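Local coordinates for hypothetical protein ST1625 (Sulfolobus tokodaii, PDB 1WY6), which is of unknown function but folds as an all-helical repeat protein, an architecture that in other proteins often serves as a scaffold for binding partners, at residues Cys47-Leu50 with Glu51-Cys55; Asn88-Asn91 with Glu92-Lys96; Asn133-Arg136 with Arg137-Asp140; Glu25-Lys28 with Ile29-Ile33. All coordinates share one frame; numbering follows the deposited sequence.

Overall arrangement
From the N terminus, the chain first reaches contact 4, within helix 23-36, then contact 1, where helix 44-52 ends and the chain turns toward helix 55-65. Contact 2 follows at the start of helix 92-103, and contact 3 lies where helix 125-137 gives way to helix 141-153. Each contact closes a turn or two of one continuous stretch; the four run in series, and none nests in or crosses another. Contacts 4 and 3 are about 37 Å apart between centres, with contacts 1 and 2 between them. Helix 55-65 is a common neighbour: side chains of contacts 4, 1 and 2 all touch it.

Contact 1 of 4, residues Cys47-Leu50 with Glu51-Cys55; sequences CNLL and ESIDC
Ile-53 lies against Leu-49 and Leu-50 where helix 44-52 comes to its end, and its side chain can be followed outward from the backbone. CB rests 3.5 Å from Leu-49 O and also meets Leu-49 CG. From there the chain forks. The CG2 branch turns over the last helical turn and reaches Leu-50 CA at 4.0 Å, while CG1, placed opposite the backbone N by chi1 of -169°, carries CD1 to the isobutyl group of Leu-49. CD1 ends 4.0 Å from Leu-49 CD2, the two side chains crossing at a slant. A branched aliphatic residue suits this place because its two arms cover two neighbouring leucines at once.

The backbone holds the isoleucine there. Leu-49 O accepts from two amides: Ile-53 N, at 2.9 Å, approaches almost in line with the carbonyl, whereas Ser-52 N, at 3.0 Å, stands above the carbonyl plane. Two waters extend the network. One donates to Asn-48 O and is hydrogen-bonded to Ser-52 OG; the other donates to both Leu-50 O and Ile-53 O, bridging carbonyls as the helix runs out. Asn-48 OD1 accepts a hydrogen bond from Lys-15 NZ of helix 7-19.

Beyond the turn, Asp-54 is the N-cap of the next helix, its OD1 accepting from Arg-56 N. Disulfides join Cys-47 to Cys-74 and Cys-55 to Cys-83. Leu-49 and Ile-53 pack on helices 7-19 and 55-65, while Leu-50 reaches helices 55-65 and 78-86.

Contact 2 of 4, residues Asn88-Asn91 with Glu92-Lys96; sequences NTLN and EHVNK
Asn-91 OD1 accepts a hydrogen bond from Val-94 N at 2.7 Å, with an N-H...O angle of 165° and the donor tilted 27° from the amide carbonyl plane. His-93 N lies equally near OD1, and His-93 CB also approaches it, so the oxygen sits against the first turn of helix 92-103. This is an N-cap: the side chain takes the place of the carbonyl that a preceding helical turn would have supplied. With chi1 of 61°, CG sits between the backbone N and C of Asn-91, which folds the short amide back over the helix start. The residue's own carbonyl begins the regular helical pattern, Asn-95 N donating to Asn-91 O at 3.0 Å.

Apolar groups pack beside the cap. Leu-90 CD1 meets Val-94 CG1 at 3.8 Å, the two side chains crossing at about a right angle, and CD1 also lies against Asn-95 OD1. Val-94 CG2 faces the Asn-91 amide, while Glu-92 CG lies over one face of the His-93 ring, toward its rim. His-93 NE2 is hydrogen-bonded to Asp-63.

Were Asn-91 replaced by alanine, Val-94 N would probably lose its capping acceptor and the first turn would be likely to fray. Because the amide N-H groups opening a helix have no carbonyls one turn earlier, a short side-chain acceptor both meets this need and probably offsets the positive end of the helix dipole.

Contact 3 of 4, residues Asn133-Arg136 with Arg137-Asp140; sequences NALR and RVGD
With chi1 of -77°, Leu-135 sets CG beside its backbone N, and Asp-140, with CG opposite its own N (chi1 -169°), points the same way; with the backbone turned back by the helix end, the two side chains lie alongside each other. Leu-135 CD2 comes 3.9 Å from Asp-140 OD2, and the CB atoms of the two residues also meet.

What brings them together is a Schellman motif ending helix 125-137. Gly-139 N donates to Arg-136 O at 3.3 Å from well above the carbonyl plane. Gly-139 is the C-prime residue; its phi of 92° would press a CB against the preceding carbonyl, which explains the glycine. The motif's other bond, Asp-140 N to Leu-135 O at 3.2 Å, is less certain, because that oxygen is less surely placed. Just before this, Arg-137 N donates to Asn-133 O, while the arginine's CG lies against that same oxygen.

Asp-140 suits the junction because it is also the N-cap of the following helix, its OD1 accepting from Asp-143 N. Leu-135 packs between helices 107-117 and 141-153, the latter also touched by Arg-136. Val-138 reaches helices 92-103 and 107-117, and Ala-134, small enough for a close approach, lies on helix 92-103.

Contact 4 of 4, residues Glu25-Lys28 with Ile29-Ile33; sequences EGVK and IVLEI
Leu-31 N donates to Val-27 O at 2.9 Å, the shortest of three sound helical bonds that join these two turns. Val-30 N to Gly-26 O, at 3.0 Å, and Ile-29 N to Glu-25 O, at 3.2 Å, complete the set. The next bond, Glu-32 N to Lys-28 O, is weak.

On the exposed side Lys-28 and Glu-32 form a complementary pair one turn apart without direct contact: Lys-28 NZ is 5.0 Å from Glu-32 OE1, and a water links them by weak bonds. The lysine chain runs extended and bends only at its last torsion, chi4 66°. Such long charged residues suit the solvent-facing surface, where opposite charges probably attract modestly.

Packing follows the same spacing. Leu-31 CD1 meets Val-27 CG1 at 4.0 Å, the side chains lying next to one another and pointing the same way, while Leu-31 CG closes over Val-27 O. Without the isobutyl group, as with an alanine at Leu-31, Val-27 CG1 would probably lose its apolar neighbour and a gap would be likely to open beside Tyr-68. Ile-29 CG1 similarly covers Glu-25 O, and Val-30 CG2 lies 3.2 Å from Gly-26 O.

Beta-branched Val-27 and Val-30 give compact apolar surfaces toward helix 55-65. Val-30 also touches helix 7-19, where Ile-29 meets Ala-14 as well, and Ile-33 carries the same interface on to Ile-7.

Contact 1 of 4, residues Cys47-Leu50 with Glu51-Cys55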
# COMPACT_ATOMS: atom_id res chain seq x y z
N CYS A 47 -8.06 -5.05 6.39
CA CYS A 47 -8.55 -4.24 5.28
C CYS A 47 -9.28 -3.03 5.85
O CYS A 47 -9.13 -1.91 5.37
CB CYS A 47 -9.56 -5.03 4.42
SG CYS A 47 -9.02 -6.66 3.80
N ASN A 48 -10.08 -3.29 6.88
CA ASN A 48 -10.86 -2.27 7.54
C ASN A 48 -9.93 -1.22 8.16
O ASN A 48 -10.13 -0.02 7.98
CB ASN A 48 -11.75 -2.94 8.60
CG ASN A 48 -12.74 -1.99 9.24
OD1 ASN A 48 -12.40 -1.23 10.14
ND2 ASN A 48 -13.99 -2.03 8.77
N LEU A 49 -8.90 -1.66 8.88
CA LEU A 49 -7.96 -0.72 9.49
C LEU A 49 -7.28 0.16 8.45
O LEU A 49 -7.27 1.38 8.57
CB LEU A 49 -6.87 -1.46 10.29
CG LEU A 49 -5.81 -0.55 10.93
CD1 LEU A 49 -6.43 0.24 12.08
CD2 LEU A 49 -4.65 -1.39 11.44
N LEU A 50 -6.72 -0.47 7.42
CA LEU A 50 -6.00 0.23 6.36
C LEU A 50 -6.81 1.33 5.67
O LEU A 50 -6.24 2.28 5.12
CB LEU A 50 -5.48 -0.78 5.32
CG LEU A 50 -4.52 -1.86 5.84
CD1 LEU A 50 -4.25 -2.90 4.75
CD2 LEU A 50 -3.23 -1.22 6.30
N GLU A 51 -8.13 1.21 5.69
CA GLU A 51 -9.00 2.20 5.07
C GLU A 51 -8.89 3.58 5.72
O GLU A 51 -9.03 4.62 5.06
CB GLU A 51 -10.45 1.72 5.13
CG GLU A 51 -11.46 2.66 4.47
CD GLU A 51 -11.34 2.66 2.96
OE1 GLU A 51 -11.73 3.67 2.33
OE2 GLU A 51 -10.88 1.64 2.41
N SER A 52 -8.62 3.62 7.02
CA SER A 52 -8.55 4.89 7.72
C SER A 52 -7.34 5.15 8.60
O SER A 52 -7.16 6.27 9.07
CB SER A 52 -9.82 5.09 8.55
OG SER A 52 -10.00 4.03 9.48
N ILE A 53 -6.50 4.14 8.83
CA ILE A 53 -5.35 4.38 9.69
C ILE A 53 -4.40 5.45 9.14
O ILE A 53 -4.07 5.47 7.95
CB ILE A 53 -4.53 3.09 9.97
CG1 ILE A 53 -3.51 3.37 11.09
CG2 ILE A 53 -3.81 2.60 8.70
CD1 ILE A 53 -2.80 2.12 11.60
N ASP A 54 -4.00 6.35 10.03
CA ASP A 54 -3.08 7.43 9.68
C ASP A 54 -1.80 6.85 9.07
O ASP A 54 -1.25 5.87 9.57
CB ASP A 54 -2.74 8.24 10.95
CG ASP A 54 -1.98 9.53 10.65
OD1 ASP A 54 -0.89 9.48 10.03
OD2 ASP A 54 -2.48 10.60 11.04
N CYS A 55 -1.33 7.47 8.00
CA CYS A 55 -0.11 7.01 7.34
C CYS A 55 1.11 7.00 8.27
O CYS A 55 2.11 6.33 7.99
CB CYS A 55 0.17 7.87 6.10
SG CYS A 55 -0.97 7.49 4.72
O HOH W 1 -11.83 1.91 9.20
O HOH W 2 -5.32 4.77 5.49

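Contact 2 of 4, residues Asn88-Asn91 with Glu92-Lys96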
# COMPACT_ATOMS: atom_id res chain seq x y z
N ASN A 88 6.14 9.58 1.12
CA ASN A 88 7.18 9.64 0.09
C ASN A 88 8.18 8.53 0.34
O ASN A 88 9.39 8.73 0.22
CB ASN A 88 7.89 10.99 0.10
CG ASN A 88 8.75 11.20 -1.13
OD1 ASN A 88 8.27 11.07 -2.26
ND2 ASN A 88 10.02 11.53 -0.92
N THR A 89 7.68 7.36 0.70
CA THR A 89 8.55 6.23 0.99
C THR A 89 8.05 4.96 0.33
O THR A 89 6.86 4.65 0.34
CB THR A 89 8.66 6.00 2.51
OG1 THR A 89 9.69 5.04 2.77
CG2 THR A 89 7.34 5.49 3.08
N LEU A 90 8.98 4.22 -0.26
CA LEU A 90 8.68 2.96 -0.90
C LEU A 90 9.17 1.88 0.06
O LEU A 90 10.23 2.03 0.67
CB LEU A 90 9.43 2.87 -2.23
CG LEU A 90 9.21 1.66 -3.13
CD1 LEU A 90 7.74 1.52 -3.46
CD2 LEU A 90 10.04 1.82 -4.40
N ASN A 91 8.40 0.81 0.22
CA ASN A 91 8.77 -0.28 1.11
C ASN A 91 8.09 -1.56 0.64
O ASN A 91 7.28 -1.53 -0.29
CB ASN A 91 8.37 0.03 2.55
CG ASN A 91 6.88 0.21 2.70
OD1 ASN A 91 6.10 -0.61 2.22
ND2 ASN A 91 6.47 1.29 3.36
N GLU A 92 8.39 -2.68 1.29
CA GLU A 92 7.81 -3.96 0.89
C GLU A 92 6.28 -3.99 0.92
O GLU A 92 5.67 -4.68 0.11
CB GLU A 92 8.35 -5.09 1.78
CG GLU A 92 7.91 -5.00 3.22
CD GLU A 92 8.40 -6.17 4.06
OE1 GLU A 92 8.13 -6.17 5.28
OE2 GLU A 92 9.06 -7.08 3.50
N HIS A 93 5.68 -3.26 1.86
CA HIS A 93 4.23 -3.20 1.96
C HIS A 93 3.67 -2.52 0.72
O HIS A 93 2.75 -3.02 0.09
CB HIS A 93 3.79 -2.44 3.23
CG HIS A 93 4.33 -3.02 4.50
ND1 HIS A 93 4.25 -4.37 4.79
CD2 HIS A 93 4.99 -2.45 5.53
CE1 HIS A 93 4.84 -4.60 5.95
NE2 HIS A 93 5.29 -3.46 6.42
N VAL A 94 4.25 -1.38 0.37
CA VAL A 94 3.81 -0.65 -0.81
C VAL A 94 3.94 -1.49 -2.07
O VAL A 94 3.02 -1.55 -2.87
CB VAL A 94 4.61 0.66 -1.02
CG1 VAL A 94 4.16 1.33 -2.32
CG2 VAL A 94 4.41 1.60 0.16
N ASN A 95 5.09 -2.13 -2.25
CA ASN A 95 5.31 -2.95 -3.43
C ASN A 95 4.33 -4.11 -3.52
O ASN A 95 3.73 -4.33 -4.57
CB ASN A 95 6.75 -3.48 -3.48
CG ASN A 95 7.77 -2.37 -3.70
OD1 ASN A 95 7.49 -1.38 -4.38
ND2 ASN A 95 8.97 -2.54 -3.14
N LYS A 96 4.16 -4.85 -2.42
CA LYS A 96 3.22 -5.97 -2.42
C LYS A 96 1.81 -5.48 -2.77
O LYS A 96 1.10 -6.15 -3.50
CB LYS A 96 3.20 -6.67 -1.06
CG LYS A 96 4.48 -7.43 -0.74
CD LYS A 96 4.43 -8.00 0.67
CE LYS A 96 5.75 -8.67 1.05
NZ LYS A 96 5.71 -9.23 2.43

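Contact 3 of 4, residues Asn133-Arg136 with Arg137-Asp140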
# COMPACT_ATOMS: atom_id res chain seq x y z
N ASN A 133 5.98 1.30 -13.68
CA ASN A 133 6.10 -0.09 -14.05
C ASN A 133 4.85 -0.91 -13.70
O ASN A 133 4.52 -1.86 -14.41
CB ASN A 133 7.36 -0.67 -13.39
CG ASN A 133 8.65 -0.15 -14.04
OD1 ASN A 133 9.75 -0.32 -13.52
ND2 ASN A 133 8.51 0.48 -15.20
N ALA A 134 4.15 -0.53 -12.64
CA ALA A 134 2.92 -1.24 -12.28
C ALA A 134 1.87 -0.86 -13.34
O ALA A 134 1.10 -1.71 -13.81
CB ALA A 134 2.44 -0.82 -10.90
N LEU A 135 1.84 0.41 -13.71
CA LEU A 135 0.90 0.88 -14.71
C LEU A 135 1.11 0.16 -16.04
O LEU A 135 0.16 -0.31 -16.66
CB LEU A 135 1.03 2.40 -14.91
CG LEU A 135 0.39 3.26 -13.82
CD1 LEU A 135 0.85 4.71 -13.95
CD2 LEU A 135 -1.14 3.16 -13.92
N ARG A 136 2.36 0.07 -16.48
CA ARG A 136 2.66 -0.58 -17.73
C ARG A 136 2.13 -2.02 -17.68
O ARG A 136 1.72 -2.57 -18.71
CB ARG A 136 4.17 -0.55 -17.99
CG ARG A 136 4.56 -0.71 -19.44
CD ARG A 136 5.99 -0.25 -19.65
NE ARG A 136 6.09 1.20 -19.74
CZ ARG A 136 7.15 1.91 -19.35
NH1 ARG A 136 7.15 3.23 -19.48
NH2 ARG A 136 8.20 1.31 -18.82
N ARG A 137 2.10 -2.61 -16.49
CA ARG A 137 1.60 -3.97 -16.31
C ARG A 137 0.08 -4.07 -16.48
O ARG A 137 -0.44 -5.17 -16.68
CB ARG A 137 1.98 -4.52 -14.93
CG ARG A 137 3.45 -4.91 -14.77
CD ARG A 137 3.69 -5.60 -13.42
NE ARG A 137 2.95 -6.86 -13.31
CZ ARG A 137 2.70 -7.50 -12.17
NH1 ARG A 137 3.14 -7.00 -11.01
NH2 ARG A 137 2.01 -8.64 -12.18
N VAL A 138 -0.63 -2.95 -16.40
CA VAL A 138 -2.09 -2.97 -16.59
C VAL A 138 -2.49 -2.39 -17.95
O VAL A 138 -3.68 -2.17 -18.22
CB VAL A 138 -2.86 -2.21 -15.46
CG1 VAL A 138 -2.90 -3.07 -14.20
CG2 VAL A 138 -2.22 -0.88 -15.16
N GLY A 139 -1.51 -2.14 -18.81
CA GLY A 139 -1.79 -1.62 -20.14
C GLY A 139 -1.78 -0.11 -20.31
O GLY A 139 -2.19 0.39 -21.37
N ASP A 140 -1.32 0.61 -19.30
CA ASP A 140 -1.28 2.07 -19.36
C ASP A 140 0.12 2.60 -19.69
O ASP A 140 0.79 3.18 -18.83
CB ASP A 140 -1.73 2.67 -18.02
CG ASP A 140 -1.97 4.16 -18.10
OD1 ASP A 140 -1.46 4.80 -19.04
OD2 ASP A 140 -2.66 4.70 -17.21

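Contact 4 of 4, residues Glu25-Lys28 with Ile29-Ile33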
# COMPACT_ATOMS: atom_id res chain seq x y z
N GLU A 25 -0.42 -1.82 22.26
CA GLU A 25 -1.70 -2.14 22.87
C GLU A 25 -2.62 -2.82 21.85
O GLU A 25 -3.13 -3.92 22.09
CB GLU A 25 -2.36 -0.87 23.41
CG GLU A 25 -1.74 -0.26 24.66
CD GLU A 25 -0.45 0.51 24.40
OE1 GLU A 25 -0.20 0.92 23.25
OE2 GLU A 25 0.31 0.73 25.37
N GLY A 26 -2.84 -2.16 20.72
CA GLY A 26 -3.71 -2.73 19.70
C GLY A 26 -3.19 -4.04 19.14
O GLY A 26 -3.98 -4.94 18.84
N VAL A 27 -1.88 -4.18 18.99
CA VAL A 27 -1.30 -5.42 18.46
C VAL A 27 -1.47 -6.59 19.42
O VAL A 27 -1.73 -7.72 19.01
CB VAL A 27 0.21 -5.23 18.13
CG1 VAL A 27 0.87 -6.57 17.84
CG2 VAL A 27 0.35 -4.31 16.94
N LYS A 28 -1.33 -6.30 20.71
CA LYS A 28 -1.48 -7.31 21.74
C LYS A 28 -2.88 -7.90 21.63
O LYS A 28 -3.05 -9.12 21.62
CB LYS A 28 -1.26 -6.67 23.12
CG LYS A 28 -1.43 -7.62 24.30
CD LYS A 28 -1.24 -6.89 25.62
CE LYS A 28 -1.51 -7.80 26.81
NZ LYS A 28 -0.51 -8.90 26.92
N ILE A 29 -3.87 -7.03 21.54
CA ILE A 29 -5.27 -7.44 21.39
C ILE A 29 -5.44 -8.29 20.13
O ILE A 29 -6.05 -9.36 20.16
CB ILE A 29 -6.21 -6.22 21.26
CG1 ILE A 29 -6.04 -5.29 22.47
CG2 ILE A 29 -7.66 -6.69 21.19
CD1 ILE A 29 -6.60 -5.83 23.72
N VAL A 30 -4.89 -7.81 19.01
CA VAL A 30 -4.99 -8.54 17.75
C VAL A 30 -4.39 -9.95 17.83
O VAL A 30 -4.96 -10.90 17.30
CB VAL A 30 -4.29 -7.77 16.60
CG1 VAL A 30 -4.22 -8.64 15.35
CG2 VAL A 30 -5.05 -6.49 16.29
N LEU A 31 -3.25 -10.08 18.49
CA LEU A 31 -2.60 -11.38 18.63
C LEU A 31 -3.42 -12.31 19.52
O LEU A 31 -3.28 -13.53 19.43
CB LEU A 31 -1.19 -11.22 19.19
CG LEU A 31 -0.20 -10.46 18.29
CD1 LEU A 31 1.19 -10.44 18.92
CD2 LEU A 31 -0.15 -11.13 16.92
N GLU A 32 -4.25 -11.74 20.39
CA GLU A 32 -5.10 -12.55 21.25
C GLU A 32 -6.13 -13.22 20.35
O GLU A 32 -6.30 -14.44 20.38
CB GLU A 32 -5.83 -11.68 22.28
CG GLU A 32 -4.93 -10.94 23.26
CD GLU A 32 -5.71 -10.12 24.28
OE1 GLU A 32 -5.11 -9.24 24.93
OE2 GLU A 32 -6.93 -10.36 24.43
N ILE A 33 -6.81 -12.41 19.53
CA ILE A 33 -7.83 -12.90 18.60
C ILE A 33 -7.24 -13.96 17.68
O ILE A 33 -7.87 -14.99 17.40
CB ILE A 33 -8.37 -11.74 17.73
CG1 ILE A 33 -9.03 -10.68 18.61
CG2 ILE A 33 -9.35 -12.29 16.70
CD1 ILE A 33 -10.21 -11.19 19.44
O HOH W 3 -2.79 -10.99 25.53